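Local coordinates for protein YECBM32 (Yersinia enterocolitica, PDB 2JDA) that binds polygalacturonic acid, the backbone of plant cell-wall pectin, as a calcium-containing carbohydrate-binding module of the Yersinia enterocolitica periplasm, at residues P63-P66 with T67-L71. Sequence-based numbering, arbitrary orientation.
Sequences PFKP and TERKL
Fully extended chains on K65 and R69, each with CG beside its own backbone N, run side by side in the same direction, while F64 swings its ring in next to them with CG anti to the backbone N (chi1 -178°). The aliphatic part of K65 thus rests on two flat groups set nearly at right angles: its CG lies over the centre of the F64 ring, and its CD, 3.8 Å from NH2 of R69, sits over one face of the guanidinium. Ring and guanidinium stand 78° apart, and NH1 of R69 approaches the ring edge, 3.8 Å from CE2 of F64. The lysine's methylenes pack on the ring and on the guanidinium, so that a charged group is itself part of the packing. NZ of K65 comes within 3.8 Å of NH2 of R69, a like-charged approach that E68 probably eases: its OE1 is 4.4 Å from NZ of K65, too far for a salt bridge, yet one water joins the two atoms.

The backbone turn that gathers these chains is gripped at O of K65, which accepts a hydrogen bond from N of E68 (3.0 Å) and a weak one from N of R69. P66 occupies the second position of this type I beta turn, K65-E68, and a further water, donating to O of F64 and O of R69, bridges the two ends of the loop. The loop links strand 53-63 to strand 71-78, and so passes from one sheet of the beta-sandwich to the other. F64 packs on A127 and N129 of strand 125-133 and makes a cation-pi contact with R37, whereas L71 leads into strand 71-78 with its side chain against S126 and I128.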
loop_
_atom_site.group_PDB
_atom_site.type_symbol
_atom_site.label_atom_id
_atom_site.label_comp_id
_atom_site.label_asym_id
_atom_site.label_seq_id
_atom_site.Cartn_x
_atom_site.Cartn_y
_atom_site.Cartn_z
ATOM N N PRO A 63 -1.747 -1.610 -7.600
ATOM C CA PRO A 63 -0.480 -1.112 -8.117
ATOM C C PRO A 63 -0.633 -0.597 -9.549
ATOM O O PRO A 63 -1.492 -1.064 -10.294
ATOM C CB PRO A 63 0.452 -2.320 -7.995
ATOM C CG PRO A 63 -0.455 -3.494 -8.125
ATOM C CD PRO A 63 -1.727 -3.088 -7.460
ATOM N N PHE A 64 0.244 0.303 -9.944
ATOM C CA PHE A 64 0.268 0.869 -11.297
ATOM C C PHE A 64 0.768 -0.127 -12.320
ATOM O O PHE A 64 1.754 -0.834 -12.079
ATOM C CB PHE A 64 1.224 2.073 -11.253
ATOM C CG PHE A 64 1.356 2.839 -12.547
ATOM C CD1 PHE A 64 0.267 3.461 -13.136
ATOM C CD2 PHE A 64 2.613 2.972 -13.138
ATOM C CE1 PHE A 64 0.428 4.191 -14.327
ATOM C CE2 PHE A 64 2.762 3.701 -14.327
ATOM C CZ PHE A 64 1.665 4.292 -14.889
ATOM N N LYS A 65 0.095 -0.180 -13.471
ATOM C CA LYS A 65 0.478 -1.076 -14.603
ATOM C C LYS A 65 0.765 -2.494 -14.148
ATOM O O LYS A 65 1.821 -3.070 -14.428
ATOM C CB LYS A 65 1.664 -0.480 -15.388
ATOM C CG LYS A 65 1.400 0.848 -16.136
ATOM C CD LYS A 65 2.639 1.275 -16.997
ATOM C CE LYS A 65 2.256 2.336 -18.010
ATOM N NZ LYS A 65 3.450 2.899 -18.751
ATOM N N PRO A 66 -0.189 -3.082 -13.427
ATOM C CA PRO A 66 0.055 -4.354 -12.750
ATOM C C PRO A 66 0.382 -5.516 -13.678
ATOM O O PRO A 66 1.139 -6.401 -13.269
ATOM C CB PRO A 66 -1.250 -4.622 -12.038
ATOM C CG PRO A 66 -2.289 -3.845 -12.804
ATOM C CD PRO A 66 -1.577 -2.614 -13.299
ATOM N N THR A 67 -0.161 -5.530 -14.902
ATOM C CA THR A 67 0.131 -6.665 -15.786
ATOM C C THR A 67 1.502 -6.585 -16.429
ATOM O O THR A 67 1.970 -7.573 -16.994
ATOM C CB THR A 67 -0.942 -6.844 -16.876
ATOM O OG1 THR A 67 -0.942 -5.709 -17.769
ATOM C CG2 THR A 67 -2.369 -7.024 -16.296
ATOM N N GLU A 68 2.157 -5.427 -16.321
ATOM C CA GLU A 68 3.532 -5.245 -16.770
ATOM C C GLU A 68 4.577 -5.294 -15.699
ATOM O O GLU A 68 5.708 -5.548 -15.985
ATOM C CB GLU A 68 3.644 -3.896 -17.478
ATOM C CG GLU A 68 2.772 -3.774 -18.725
ATOM C CD GLU A 68 2.739 -2.382 -19.364
ATOM O OE1 GLU A 68 3.609 -1.532 -19.108
ATOM O OE2 GLU A 68 1.798 -2.123 -20.141
ATOM N N ARG A 69 4.221 -4.970 -14.440
ATOM C CA ARG A 69 5.176 -4.660 -13.413
ATOM C C ARG A 69 4.700 -5.244 -12.084
ATOM O O ARG A 69 3.584 -4.905 -11.633
ATOM C CB ARG A 69 5.286 -3.141 -13.208
ATOM C CG ARG A 69 5.558 -2.389 -14.480
ATOM C CD ARG A 69 5.736 -0.944 -14.248
ATOM N NE ARG A 69 6.017 -0.271 -15.501
ATOM C CZ ARG A 69 6.132 1.044 -15.607
ATOM N NH1 ARG A 69 6.000 1.814 -14.540
ATOM N NH2 ARG A 69 6.376 1.577 -16.796
ATOM N N LYS A 70 5.551 -6.054 -11.460
ATOM C CA LYS A 70 5.276 -6.601 -10.122
ATOM C C LYS A 70 6.064 -5.799 -9.095
ATOM O O LYS A 70 7.270 -5.702 -9.163
ATOM C CB LYS A 70 5.732 -8.057 -10.051
ATOM C CG LYS A 70 4.946 -8.992 -10.930
ATOM C CD LYS A 70 5.142 -10.423 -10.496
ATOM C CE LYS A 70 6.185 -11.054 -11.263
ATOM N NZ LYS A 70 5.492 -11.788 -12.363
ATOM N N LEU A 71 5.358 -5.211 -8.150
ATOM C CA LEU A 71 5.930 -4.368 -7.108
ATOM C C LEU A 71 6.400 -5.243 -5.965
ATOM O O LEU A 71 5.639 -6.108 -5.492
ATOM C CB LEU A 71 4.855 -3.398 -6.606
ATOM C CG LEU A 71 5.244 -2.477 -5.458
ATOM C CD1 LEU A 71 6.235 -1.466 -5.895
ATOM C CD2 LEU A 71 3.987 -1.829 -4.936
HETATM O O HOH W 1 3.159 -2.386 -10.210
HETATM O O HOH W 2 4.452 0.811 -20.093
HETATM O O HOH W 3 5.430 4.888 -16.897
#